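Local coordinates for envelope glycoprotein E (Human herpesvirus 1, PDB 2GIY), which binds the Fc part of host IgG together with glycoprotein I, and in that heterodimer is required for spread of the virus between epithelial cells, at residues T31-H36 with V49-F54; C69-Q74 with H157-I162; H161-I164 with Q169-N172. All blocks are in the same frame, centred on the assembly; numbering follows the deposited sequence.

Overall arrangement
Contacts 1 and 2 are buried and lie on different sides of the same sheet of the C-terminal gE ectodomain, an immunoglobulin V domain; contact 3 is partly buried and farther from the centre of the chain, where strand 155-165 nears its end. In contact 1 the two sheets face each other through aliphatic side chains and a tryptophan. Contact 2 sets a short helix on strand 155-165 through a CH-pi contact; the centres of contact 1 and contact 2 are about 11 Å apart. Contact 3 uses the same strand farther along and differs in relying partly on a water bridge. Ile162 CD1 lies 3.8 Å from Val33 CG2, tying strand 155-165 to contact 1. Contacts 1 and 2 also touch the second subunit.

Contact 1: residues T31-H36 with V49-F54; sequences TNVSIH and VVWLRF
Thr31, Val33 and Ile35 face Val49 and Trp51 across the interior of an immunoglobulin V-type beta sandwich. The segment 31-36 runs into strand 34-39, which pairs with strand 11-16, whereas 49-54 belongs to strand 45-54 of the larger mixed sheet. The nearest alpha carbons, those of Ile35 and Val49, are 9.6 Å apart, and no hydrogen bond joins the segments, so side chains alone bridge the gap.

The apolar contacts come first. The methyl CG2 of Val33 meets the benzo end of the indole at its edge, close to the ring plane, lying 3.7 Å from Trp51 CH2 and 3.9 Å from Trp51 CZ2. The two side chains run past each other in opposite directions. With CG anti to the carbonyl carbon (chi1 -82°), the indole is laid out so that its benzo end, not the start of the side chain, reaches Val33 and Thr31. Two residues on from Val33 and two back from Trp51, Ile35 CD1 approaches Val49 CG1 at 4.3 Å, a looser meeting. Met15 and Val13 of strand 11-16 and Cys148 and Ile162 of the opposing sheet fill in round these residues, and Ile181 of the second subunit packs on both Ile35 and Val49.

The polar part concerns Thr31. Its OG1 stands 4.0 Å from Trp51 CZ2, obliquely to the ring, a van der Waals approach; no hydrogen bond is made to the ring. This buried hydroxyl is satisfied elsewhere, by hydrogen bonds to Asn132 OD1 and Leu133 N; Asn132 OD1 also takes the backbone N-H of Val33, linking two of the contact residues through one amide oxygen. On its pyrrole side the indole is held by a hydrogen bond from Trp51 NE1 to the carbonyl oxygen of Val131.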
ATOM      1  N   THR A  31      -2.384  -9.954  15.880  1.00 15.35           N
ATOM      2  CA  THR A  31      -1.825  -9.370  14.677  1.00 14.73           C
ATOM      3  C   THR A  31      -1.864  -7.875  14.965  1.00 15.93           C
ATOM      4  O   THR A  31      -2.510  -7.441  15.922  1.00 15.24           O
ATOM      5  CB  THR A  31      -2.680  -9.672  13.425  1.00 14.76           C
ATOM      6  OG1 THR A  31      -4.012  -9.177  13.619  1.00 14.04           O
ATOM      7  CG2 THR A  31      -2.727 -11.169  13.165  1.00 13.02           C
ATOM      8  N   ASN A  32      -1.177  -7.090  14.148  1.00 17.14           N
ATOM      9  CA  ASN A  32      -1.145  -5.650  14.345  1.00 17.83           C
ATOM     10  C   ASN A  32      -1.279  -4.955  13.000  1.00 17.10           C
ATOM     11  O   ASN A  32      -0.368  -4.267  12.543  1.00 19.08           O
ATOM     12  CB  ASN A  32       0.165  -5.249  15.027  1.00 21.90           C
ATOM     13  CG  ASN A  32       0.241  -3.766  15.317  1.00 26.25           C
ATOM     14  OD1 ASN A  32      -0.693  -3.180  15.869  1.00 30.01           O
ATOM     15  ND2 ASN A  32       1.359  -3.149  14.953  1.00 30.67           N
ATOM     16  N   VAL A  33      -2.425  -5.163  12.363  1.00 14.70           N
ATOM     17  CA  VAL A  33      -2.705  -4.568  11.069  1.00 14.95           C
ATOM     18  C   VAL A  33      -3.334  -3.196  11.267  1.00 15.30           C
ATOM     19  O   VAL A  33      -4.170  -3.011  12.152  1.00 15.51           O
ATOM     20  CB  VAL A  33      -3.687  -5.445  10.260  1.00 15.22           C
ATOM     21  CG1 VAL A  33      -3.956  -4.820   8.898  1.00 16.11           C
ATOM     22  CG2 VAL A  33      -3.119  -6.849  10.105  1.00 14.94           C
ATOM     23  N   SER A  34      -2.913  -2.237  10.451  1.00 15.42           N
ATOM     24  CA  SER A  34      -3.455  -0.888  10.514  1.00 16.36           C
ATOM     25  C   SER A  34      -4.159  -0.632   9.191  1.00 15.65           C
ATOM     26  O   SER A  34      -3.581  -0.830   8.119  1.00 15.51           O
ATOM     27  CB  SER A  34      -2.335   0.135  10.717  1.00 17.79           C
ATOM     28  OG  SER A  34      -2.872   1.437  10.850  1.00 22.15           O
ATOM     29  N   ILE A  35      -5.409  -0.197   9.267  1.00 13.24           N
ATOM     30  CA  ILE A  35      -6.190   0.062   8.066  1.00 12.58           C
ATOM     31  C   ILE A  35      -6.883   1.413   8.165  1.00 13.17           C
ATOM     32  O   ILE A  35      -7.604   1.676   9.124  1.00 12.36           O
ATOM     33  CB  ILE A  35      -7.271  -1.017   7.878  1.00 11.90           C
ATOM     34  CG1 ILE A  35      -6.615  -2.390   7.712  1.00 12.19           C
ATOM     35  CG2 ILE A  35      -8.136  -0.684   6.664  1.00 12.30           C
ATOM     36  CD1 ILE A  35      -7.591  -3.533   7.812  1.00 13.88           C
ATOM     37  N   HIS A  36      -6.668   2.253   7.162  1.00 12.96           N
ATOM     38  CA  HIS A  36      -7.281   3.571   7.122  1.00 15.12           C
ATOM     39  C   HIS A  36      -8.127   3.678   5.867  1.00 13.90           C
ATOM     40  O   HIS A  36      -7.738   3.207   4.800  1.00 14.10           O
ATOM     41  CB  HIS A  36      -6.205   4.658   7.107  1.00 15.71           C
ATOM     42  CG  HIS A  36      -5.415   4.741   8.374  1.00 18.39           C
ATOM     43  ND1 HIS A  36      -5.710   5.635   9.379  1.00 20.88           N
ATOM     44  CD2 HIS A  36      -4.352   4.024   8.808  1.00 17.75           C
ATOM     45  CE1 HIS A  36      -4.863   5.465  10.379  1.00 18.35           C
ATOM     46  NE2 HIS A  36      -4.028   4.494  10.057  1.00 22.34           N
ATOM     47  N   VAL A  49     -13.874  -6.563   5.712  1.00 10.71           N
ATOM     48  CA  VAL A  49     -12.481  -6.839   6.038  1.00 10.56           C
ATOM     49  C   VAL A  49     -12.459  -8.354   6.157  1.00 10.98           C
ATOM     50  O   VAL A  49     -13.048  -8.930   7.072  1.00 10.99           O
ATOM     51  CB  VAL A  49     -12.059  -6.177   7.360  1.00 10.61           C
ATOM     52  CG1 VAL A  49     -10.640  -6.606   7.730  1.00 11.29           C
ATOM     53  CG2 VAL A  49     -12.127  -4.655   7.213  1.00 12.63           C
ATOM     54  N   VAL A  50     -11.781  -8.997   5.217  1.00  9.80           N
ATOM     55  CA  VAL A  50     -11.742 -10.450   5.164  1.00 10.21           C
ATOM     56  C   VAL A  50     -10.390 -11.061   5.465  1.00 11.33           C
ATOM     57  O   VAL A  50      -9.371 -10.615   4.939  1.00 11.76           O
ATOM     58  CB  VAL A  50     -12.175 -10.948   3.756  1.00 10.57           C
ATOM     59  CG1 VAL A  50     -12.089 -12.464   3.681  1.00 12.06           C
ATOM     60  CG2 VAL A  50     -13.587 -10.474   3.442  1.00 12.51           C
ATOM     61  N   TRP A  51     -10.391 -12.087   6.312  1.00 10.54           N
ATOM     62  CA  TRP A  51      -9.171 -12.807   6.643  1.00  9.98           C
ATOM     63  C   TRP A  51      -9.225 -14.155   5.941  1.00 11.49           C
ATOM     64  O   TRP A  51     -10.222 -14.874   6.031  1.00 10.66           O
ATOM     65  CB  TRP A  51      -9.029 -13.043   8.155  1.00 10.78           C
ATOM     66  CG  TRP A  51      -8.468 -11.873   8.898  1.00 12.42           C
ATOM     67  CD1 TRP A  51      -9.167 -10.938   9.608  1.00 13.47           C
ATOM     68  CD2 TRP A  51      -7.087 -11.494   8.985  1.00 12.35           C
ATOM     69  NE1 TRP A  51      -8.308 -10.003  10.131  1.00 12.00           N
ATOM     70  CE2 TRP A  51      -7.025 -10.320   9.765  1.00 13.12           C
ATOM     71  CE3 TRP A  51      -5.897 -12.036   8.479  1.00 12.46           C
ATOM     72  CZ2 TRP A  51      -5.816  -9.668  10.051  1.00 12.45           C
ATOM     73  CZ3 TRP A  51      -4.688 -11.386   8.763  1.00 12.51           C
ATOM     74  CH2 TRP A  51      -4.662 -10.216   9.543  1.00 14.70           C
ATOM     75  N   LEU A  52      -8.153 -14.483   5.232  1.00 10.56           N
ATOM     76  CA  LEU A  52      -8.052 -15.752   4.523  1.00 10.92           C
ATOM     77  C   LEU A  52      -6.856 -16.488   5.115  1.00 11.46           C
ATOM     78  O   LEU A  52      -5.855 -15.865   5.468  1.00 12.37           O
ATOM     79  CB  LEU A  52      -7.828 -15.510   3.027  1.00  9.93           C
ATOM     80  CG  LEU A  52      -8.887 -14.658   2.326  1.00 10.82           C
ATOM     81  CD1 LEU A  52      -8.481 -14.443   0.868  1.00 12.12           C
ATOM     82  CD2 LEU A  52     -10.250 -15.344   2.419  1.00 10.05           C
ATOM     83  N   ARG A  53      -6.971 -17.808   5.239  1.00 11.44           N
ATOM     84  CA  ARG A  53      -5.912 -18.642   5.803  1.00 11.82           C
ATOM     85  C   ARG A  53      -5.511 -19.704   4.773  1.00 10.35           C
ATOM     86  O   ARG A  53      -6.365 -20.368   4.189  1.00 11.90           O
ATOM     87  CB  ARG A  53      -6.424 -19.321   7.084  1.00 14.42           C
ATOM     88  CG  ARG A  53      -5.411 -20.187   7.824  1.00 18.01           C
ATOM     89  CD  ARG A  53      -6.060 -20.897   9.017  1.00 18.81           C
ATOM     90  NE  ARG A  53      -7.202 -21.706   8.590  1.00 20.81           N
ATOM     91  CZ  ARG A  53      -7.938 -22.475   9.390  1.00 24.98           C
ATOM     92  NH1 ARG A  53      -7.666 -22.558  10.688  1.00 19.64           N
ATOM     93  NH2 ARG A  53      -8.957 -23.165   8.885  1.00 25.20           N
ATOM     94  N   PHE A  54      -4.212 -19.864   4.556  1.00  9.87           N
ATOM     95  CA  PHE A  54      -3.728 -20.843   3.592  1.00  9.75           C
ATOM     96  C   PHE A  54      -2.778 -21.848   4.218  1.00 10.89           C
ATOM     97  O   PHE A  54      -1.862 -21.484   4.964  1.00  9.57           O
ATOM     98  CB  PHE A  54      -3.019 -20.135   2.433  1.00  9.77           C
ATOM     99  CG  PHE A  54      -3.937 -19.300   1.582  1.00 10.18           C
ATOM    100  CD1 PHE A  54      -4.618 -19.864   0.507  1.00 13.03           C
ATOM    101  CD2 PHE A  54      -4.132 -17.953   1.866  1.00  9.76           C
ATOM    102  CE1 PHE A  54      -5.485 -19.096  -0.276  1.00 11.69           C
ATOM    103  CE2 PHE A  54      -4.996 -17.175   1.094  1.00 11.43           C
ATOM    104  CZ  PHE A  54      -5.676 -17.750   0.018  1.00 10.46           C
TER

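Contact 2: residues C69-Q74 with H157-I162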
ATOM      1  N   CYS A  69      -4.787 -12.847  -9.161  1.00 14.89           N
ATOM      2  CA  CYS A  69      -5.842 -13.805  -8.865  1.00 13.62           C
ATOM      3  C   CYS A  69      -6.765 -13.381  -7.726  1.00 13.83           C
ATOM      4  O   CYS A  69      -7.936 -13.757  -7.696  1.00 14.55           O
ATOM      5  CB  CYS A  69      -5.233 -15.161  -8.530  1.00 14.79           C
ATOM      6  SG  CYS A  69      -4.782 -16.139  -9.995  1.00 17.51           S
ATOM      7  N   LEU A  70      -6.236 -12.611  -6.782  1.00 14.41           N
ATOM      8  CA  LEU A  70      -7.050 -12.157  -5.662  1.00 14.01           C
ATOM      9  C   LEU A  70      -8.270 -11.392  -6.168  1.00 14.94           C
ATOM     10  O   LEU A  70      -9.344 -11.457  -5.568  1.00 13.60           O
ATOM     11  CB  LEU A  70      -6.220 -11.261  -4.732  1.00 14.40           C
ATOM     12  CG  LEU A  70      -4.921 -11.857  -4.178  1.00 13.97           C
ATOM     13  CD1 LEU A  70      -4.236 -10.837  -3.274  1.00 15.46           C
ATOM     14  CD2 LEU A  70      -5.221 -13.133  -3.396  1.00 13.85           C
ATOM     15  N   TYR A  71      -8.108 -10.681  -7.283  1.00 15.25           N
ATOM     16  CA  TYR A  71      -9.200  -9.894  -7.847  1.00 17.35           C
ATOM     17  C   TYR A  71     -10.202 -10.697  -8.667  1.00 18.08           C
ATOM     18  O   TYR A  71     -11.329 -10.248  -8.881  1.00 19.82           O
ATOM     19  CB  TYR A  71      -8.640  -8.744  -8.690  1.00 16.59           C
ATOM     20  CG  TYR A  71      -7.705  -7.850  -7.918  1.00 15.47           C
ATOM     21  CD1 TYR A  71      -6.344  -8.135  -7.837  1.00 17.60           C
ATOM     22  CD2 TYR A  71      -8.188  -6.744  -7.221  1.00 16.75           C
ATOM     23  CE1 TYR A  71      -5.487  -7.343  -7.079  1.00 15.67           C
ATOM     24  CE2 TYR A  71      -7.341  -5.948  -6.462  1.00 15.22           C
ATOM     25  CZ  TYR A  71      -5.996  -6.252  -6.392  1.00 17.04           C
ATOM     26  OH  TYR A  71      -5.169  -5.475  -5.613  1.00 18.37           O
ATOM     27  N   HIS A  72      -9.792 -11.873  -9.134  1.00 18.15           N
ATOM     28  CA  HIS A  72     -10.671 -12.750  -9.907  1.00 19.35           C
ATOM     29  C   HIS A  72     -10.314 -14.204  -9.597  1.00 18.37           C
ATOM     30  O   HIS A  72      -9.823 -14.939 -10.454  1.00 18.18           O
ATOM     31  CB  HIS A  72     -10.546 -12.463 -11.410  1.00 22.88           C
ATOM     32  CG  HIS A  72      -9.137 -12.296 -11.888  1.00 25.94           C
ATOM     33  ND1 HIS A  72      -8.227 -13.331 -11.905  1.00 28.86           N
ATOM     34  CD2 HIS A  72      -8.488 -11.215 -12.382  1.00 28.19           C
ATOM     35  CE1 HIS A  72      -7.077 -12.895 -12.392  1.00 29.29           C
ATOM     36  NE2 HIS A  72      -7.209 -11.615 -12.689  1.00 30.16           N
ATOM     37  N   PRO A  73     -10.570 -14.630  -8.347  1.00 17.42           N
ATOM     38  CA  PRO A  73     -10.304 -15.974  -7.826  1.00 16.58           C
ATOM     39  C   PRO A  73     -11.073 -17.103  -8.503  1.00 17.46           C
ATOM     40  O   PRO A  73     -10.862 -18.273  -8.187  1.00 16.44           O
ATOM     41  CB  PRO A  73     -10.661 -15.841  -6.345  1.00 17.36           C
ATOM     42  CG  PRO A  73     -11.777 -14.847  -6.366  1.00 17.20           C
ATOM     43  CD  PRO A  73     -11.263 -13.810  -7.335  1.00 17.47           C
ATOM     44  N   GLN A  74     -11.959 -16.754  -9.432  1.00 18.96           N
ATOM     45  CA  GLN A  74     -12.754 -17.754 -10.137  1.00 21.28           C
ATOM     46  C   GLN A  74     -12.235 -18.054 -11.541  1.00 21.21           C
ATOM     47  O   GLN A  74     -12.832 -18.850 -12.265  1.00 21.13           O
ATOM     48  CB  GLN A  74     -14.215 -17.301 -10.217  1.00 24.65           C
ATOM     49  CG  GLN A  74     -14.928 -17.218  -8.875  1.00 29.32           C
ATOM     50  CD  GLN A  74     -15.402 -18.571  -8.379  1.00 33.65           C
ATOM     51  OE1 GLN A  74     -16.719 -18.733  -8.274  1.00 36.08           O
ATOM     52  NE2 GLN A  74     -14.601 -19.461  -8.096  1.00 35.95           N
ATOM     53  N   HIS A 157      -9.890  -3.133  -2.293  1.00 12.61           N
ATOM     54  CA  HIS A 157      -9.272  -1.808  -2.271  1.00 12.17           C
ATOM     55  C   HIS A 157      -7.910  -1.811  -1.596  1.00 12.60           C
ATOM     56  O   HIS A 157      -7.161  -0.840  -1.683  1.00 12.66           O
ATOM     57  CB  HIS A 157     -10.190  -0.792  -1.589  1.00 10.65           C
ATOM     58  CG  HIS A 157     -11.284  -0.295  -2.477  1.00 10.49           C
ATOM     59  ND1 HIS A 157     -11.559   1.046  -2.642  1.00 14.19           N
ATOM     60  CD2 HIS A 157     -12.141  -0.958  -3.289  1.00 10.95           C
ATOM     61  CE1 HIS A 157     -12.538   1.187  -3.518  1.00  9.44           C
ATOM     62  NE2 HIS A 157     -12.908  -0.013  -3.927  1.00 14.46           N
ATOM     63  N   ALA A 158      -7.591  -2.908  -0.921  1.00 12.66           N
ATOM     64  CA  ALA A 158      -6.308  -3.056  -0.252  1.00 12.14           C
ATOM     65  C   ALA A 158      -6.179  -4.482   0.247  1.00 11.68           C
ATOM     66  O   ALA A 158      -7.179  -5.157   0.481  1.00 11.04           O
ATOM     67  CB  ALA A 158      -6.195  -2.083   0.930  1.00 13.43           C
ATOM     68  N   TRP A 159      -4.944  -4.947   0.387  1.00 11.10           N
ATOM     69  CA  TRP A 159      -4.709  -6.285   0.914  1.00 11.00           C
ATOM     70  C   TRP A 159      -3.285  -6.395   1.431  1.00 11.59           C
ATOM     71  O   TRP A 159      -2.409  -5.600   1.070  1.00 11.51           O
ATOM     72  CB  TRP A 159      -4.964  -7.371  -0.145  1.00 12.05           C
ATOM     73  CG  TRP A 159      -3.906  -7.478  -1.211  1.00 13.21           C
ATOM     74  CD1 TRP A 159      -3.828  -6.754  -2.367  1.00 13.61           C
ATOM     75  CD2 TRP A 159      -2.773  -8.358  -1.209  1.00 13.60           C
ATOM     76  NE1 TRP A 159      -2.716  -7.131  -3.088  1.00 13.70           N
ATOM     77  CE2 TRP A 159      -2.051  -8.111  -2.399  1.00 13.91           C
ATOM     78  CE3 TRP A 159      -2.297  -9.328  -0.318  1.00 12.09           C
ATOM     79  CZ2 TRP A 159      -0.875  -8.803  -2.720  1.00 14.12           C
ATOM     80  CZ3 TRP A 159      -1.127 -10.015  -0.638  1.00 14.75           C
ATOM     81  CH2 TRP A 159      -0.432  -9.747  -1.829  1.00 14.65           C
ATOM     82  N   GLY A 160      -3.065  -7.375   2.297  1.00 10.31           N
ATOM     83  CA  GLY A 160      -1.742  -7.588   2.841  1.00 12.55           C
ATOM     84  C   GLY A 160      -1.622  -9.028   3.283  1.00 11.35           C
ATOM     85  O   GLY A 160      -2.632  -9.728   3.398  1.00 12.81           O
ATOM     86  N   HIS A 161      -0.397  -9.484   3.513  1.00 10.75           N
ATOM     87  CA  HIS A 161      -0.194 -10.854   3.960  1.00 11.66           C
ATOM     88  C   HIS A 161       0.699 -10.915   5.189  1.00 10.97           C
ATOM     89  O   HIS A 161       1.561 -10.052   5.399  1.00 12.20           O
ATOM     90  CB  HIS A 161       0.412 -11.709   2.840  1.00 13.02           C
ATOM     91  CG  HIS A 161       1.786 -11.278   2.419  1.00 15.77           C
ATOM     92  ND1 HIS A 161       2.014 -10.166   1.637  1.00 16.83           N
ATOM     93  CD2 HIS A 161       3.005 -11.813   2.675  1.00 16.39           C
ATOM     94  CE1 HIS A 161       3.313 -10.034   1.428  1.00 17.39           C
ATOM     95  NE2 HIS A 161       3.936 -11.020   2.049  1.00 16.13           N
ATOM     96  N   ILE A 162       0.470 -11.938   6.005  1.00 10.04           N
ATOM     97  CA  ILE A 162       1.248 -12.166   7.209  1.00 10.41           C
ATOM     98  C   ILE A 162       1.472 -13.661   7.365  1.00 11.38           C
ATOM     99  O   ILE A 162       0.510 -14.425   7.423  1.00  9.45           O
ATOM    100  CB  ILE A 162       0.512 -11.713   8.490  1.00 11.68           C
ATOM    101  CG1 ILE A 162      -0.004 -10.283   8.347  1.00 11.31           C
ATOM    102  CG2 ILE A 162       1.463 -11.803   9.684  1.00 10.93           C
ATOM    103  CD1 ILE A 162      -0.842  -9.841   9.533  1.00 15.21           C
TER
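Leu70 and Trp159 meet at about a right angle, a leucine methyl pointing into the face of an indole. Leu70 CD1 lies 3.6 Å from the centroid of the Trp159 six-membered ring and 16° off its normal, the geometry of a CH-pi contact. The nearest ring atom is Trp159 CD2 at 3.5 Å, with Trp159 CE2 almost level at 3.6 Å, so the methyl sits above the ring and towards the bond shared by its two halves. An extended leucine chain, with CD1 anti to CA (chi2 -180°), carries this methyl forward from the short helix 67-71.

Tyr71, next along that helix, comes to the same indole from another direction, again crossing at about a right angle. Its OH lies at the ring edge, near the plane, 3.7 Å from Trp159 CD1 and 3.9 Å from Trp159 NE1. The indole is thus met on one face and on its pyrrole edge by consecutive residues. Trp159 meets them by standing up from strand 155-165 with CG between its backbone N and carbonyl carbon (chi1 74°).

The helix sits on the outer side of the mixed sheet of this V-type domain: Trp159 faces it, while Ile162 on the same strand reaches Val33 inside the sandwich. A classic beta bulge, in which His157 and Ala158 both face Val150, precedes the tryptophan. Val175 of strand 173-176 and, from the second subunit, Arg14 also pack on Trp159, and the disulfide from Cys69 to Cys78 ties the helix to the chain beyond.

No hydrogen bond crosses between the segments. Attraction here is probably mainly dispersive, with the CH-pi contribution. The indole N-H is satisfied by Glu67 OE2; if Glu67 is ionised, its charge would probably polarise the N-H and raise the electron density of the ring that the methyl faces.

Contact 3: residues H161-I164 with Q169-N172; sequences HITI and QYRN
Thr163 and Tyr170 have their alpha carbons 7.5 Å apart, the closest pair of alpha carbons across the contact, and no direct hydrogen bond joins strand residues 161-164 to the irregular segment 169-172, which returns alongside after a short loop. The direct touch is made by Thr163 CG2: with chi1 -68° this methyl is turned away from the backbone N, towards the tyrosine, and the hydroxyl is left beside N. Thr163 CG2 lies 3.5 Å from Tyr170 CE1 and 3.6 Å from Tyr170 CD1, obliquely to the ring; the two side chains cross at about a right angle. Tyr170 swings its ring over with CG anti to the backbone N, and the same ring rests on Ala20 and Leu22.

The other branch of the threonine takes a polar route. One water lies 2.9 Å from Thr163 OG1 and 2.9 Å from Arg171 O, to which it donates, whereas Thr163 OG1 and Arg171 O are themselves 4.0 Å apart, too far for a direct bond.

Strand 155-165 belongs to the mixed sheet of the V-type domain, where the backbone of Thr163 bonds to Glu19 and to Ile21, the latter in the parallel edge strand 20-22. Segment 169-172 lies next to that edge and leads into strand 173-176.

Arg171 bonds back onto its own segment and its surroundings. Its NH1 donates to Tyr170 O at 2.9 Å with an N-H...O angle of 157°; the oxygen is almost in the guanidinium plane, but the donor stands above the carbonyl plane, 63° out of it. Arg171 NH1 also bonds to Ala168 O, NH2 to Thr58 O, and NE weakly to Cys60 O.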
ATOM      1  N   HIS A 161      -0.397  -9.484   3.513  1.00 10.75           N
ATOM      2  CA  HIS A 161      -0.194 -10.854   3.960  1.00 11.66           C
ATOM      3  C   HIS A 161       0.699 -10.915   5.189  1.00 10.97           C
ATOM      4  O   HIS A 161       1.561 -10.052   5.399  1.00 12.20           O
ATOM      5  CB  HIS A 161       0.412 -11.709   2.840  1.00 13.02           C
ATOM      6  CG  HIS A 161       1.786 -11.278   2.419  1.00 15.77           C
ATOM      7  ND1 HIS A 161       2.014 -10.166   1.637  1.00 16.83           N
ATOM      8  CD2 HIS A 161       3.005 -11.813   2.675  1.00 16.39           C
ATOM      9  CE1 HIS A 161       3.313 -10.034   1.428  1.00 17.39           C
ATOM     10  NE2 HIS A 161       3.936 -11.020   2.049  1.00 16.13           N
ATOM     11  N   ILE A 162       0.470 -11.938   6.005  1.00 10.04           N
ATOM     12  CA  ILE A 162       1.248 -12.166   7.209  1.00 10.41           C
ATOM     13  C   ILE A 162       1.472 -13.661   7.365  1.00 11.38           C
ATOM     14  O   ILE A 162       0.510 -14.425   7.423  1.00  9.45           O
ATOM     15  CB  ILE A 162       0.512 -11.713   8.490  1.00 11.68           C
ATOM     16  CG1 ILE A 162      -0.004 -10.283   8.347  1.00 11.31           C
ATOM     17  CG2 ILE A 162       1.463 -11.803   9.684  1.00 10.93           C
ATOM     18  CD1 ILE A 162      -0.842  -9.841   9.533  1.00 15.21           C
ATOM     19  N   THR A 163       2.731 -14.086   7.402  1.00 10.78           N
ATOM     20  CA  THR A 163       3.008 -15.493   7.624  1.00 11.26           C
ATOM     21  C   THR A 163       3.101 -15.608   9.138  1.00 11.77           C
ATOM     22  O   THR A 163       4.004 -15.047   9.772  1.00 11.33           O
ATOM     23  CB  THR A 163       4.338 -15.942   6.985  1.00 10.38           C
ATOM     24  OG1 THR A 163       4.222 -15.894   5.558  1.00 12.33           O
ATOM     25  CG2 THR A 163       4.662 -17.373   7.397  1.00 11.37           C
ATOM     26  N   ILE A 164       2.140 -16.314   9.715  1.00  9.28           N
ATOM     27  CA  ILE A 164       2.071 -16.497  11.155  1.00 10.14           C
ATOM     28  C   ILE A 164       2.393 -17.944  11.457  1.00 10.66           C
ATOM     29  O   ILE A 164       1.620 -18.839  11.116  1.00 10.01           O
ATOM     30  CB  ILE A 164       0.663 -16.173  11.665  1.00  9.28           C
ATOM     31  CG1 ILE A 164       0.281 -14.757  11.230  1.00  9.46           C
ATOM     32  CG2 ILE A 164       0.606 -16.316  13.186  1.00 10.39           C
ATOM     33  CD1 ILE A 164      -1.144 -14.351  11.605  1.00 10.27           C
ATOM     34  N   GLN A 169       7.966 -24.427  11.043  1.00 15.48           N
ATOM     35  CA  GLN A 169       6.963 -24.470   9.982  1.00 14.09           C
ATOM     36  C   GLN A 169       7.030 -23.292   9.023  1.00 13.87           C
ATOM     37  O   GLN A 169       6.416 -23.316   7.956  1.00 11.70           O
ATOM     38  CB  GLN A 169       5.565 -24.509  10.592  1.00 13.23           C
ATOM     39  CG  GLN A 169       5.298 -25.713  11.469  1.00 13.32           C
ATOM     40  CD  GLN A 169       4.030 -25.550  12.280  1.00 14.68           C
ATOM     41  OE1 GLN A 169       3.996 -24.786  13.248  1.00 15.08           O
ATOM     42  NE2 GLN A 169       2.978 -26.254  11.885  1.00 13.93           N
ATOM     43  N   TYR A 170       7.774 -22.262   9.408  1.00 13.56           N
ATOM     44  CA  TYR A 170       7.895 -21.062   8.595  1.00 14.37           C
ATOM     45  C   TYR A 170       8.442 -21.273   7.186  1.00 15.33           C
ATOM     46  O   TYR A 170       9.466 -21.933   6.988  1.00 13.80           O
ATOM     47  CB  TYR A 170       8.782 -20.028   9.304  1.00 15.45           C
ATOM     48  CG  TYR A 170       8.918 -18.738   8.531  1.00 17.79           C
ATOM     49  CD1 TYR A 170       7.980 -17.716   8.670  1.00 18.95           C
ATOM     50  CD2 TYR A 170       9.955 -18.559   7.620  1.00 19.70           C
ATOM     51  CE1 TYR A 170       8.073 -16.547   7.916  1.00 20.57           C
ATOM     52  CE2 TYR A 170      10.056 -17.398   6.858  1.00 22.29           C
ATOM     53  CZ  TYR A 170       9.113 -16.398   7.010  1.00 22.15           C
ATOM     54  OH  TYR A 170       9.204 -15.256   6.252  1.00 24.25           O
ATOM     55  N   ARG A 171       7.748 -20.689   6.214  1.00 14.23           N
ATOM     56  CA  ARG A 171       8.160 -20.733   4.821  1.00 14.99           C
ATOM     57  C   ARG A 171       7.954 -19.330   4.267  1.00 16.31           C
ATOM     58  O   ARG A 171       6.894 -18.727   4.451  1.00 14.58           O
ATOM     59  CB  ARG A 171       7.322 -21.736   4.022  1.00 16.39           C
ATOM     60  CG  ARG A 171       7.475 -23.179   4.478  1.00 15.20           C
ATOM     61  CD  ARG A 171       8.877 -23.727   4.230  1.00 13.35           C
ATOM     62  NE  ARG A 171       8.938 -25.144   4.579  1.00 14.68           N
ATOM     63  CZ  ARG A 171       9.044 -25.609   5.819  1.00 12.71           C
ATOM     64  NH1 ARG A 171       9.113 -24.768   6.840  1.00 14.89           N
ATOM     65  NH2 ARG A 171       9.058 -26.917   6.042  1.00 13.17           N
ATOM     66  N   ASN A 172       8.976 -18.807   3.602  1.00 16.32           N
ATOM     67  CA  ASN A 172       8.909 -17.474   3.025  1.00 19.41           C
ATOM     68  C   ASN A 172       7.751 -17.364   2.039  1.00 19.11           C
ATOM     69  O   ASN A 172       7.494 -18.291   1.272  1.00 18.87           O
ATOM     70  CB  ASN A 172      10.216 -17.160   2.295  1.00 23.38           C
ATOM     71  CG  ASN A 172      10.250 -15.756   1.734  1.00 27.56           C
ATOM     72  OD1 ASN A 172       9.428 -14.874   2.292  1.00 30.37           O
ATOM     73  ND2 ASN A 172      11.016 -15.462   0.818  1.00 32.64           N
TER
HETATM   74  O   HOH W   1       4.059 -18.452   4.281  1.00 14.57           O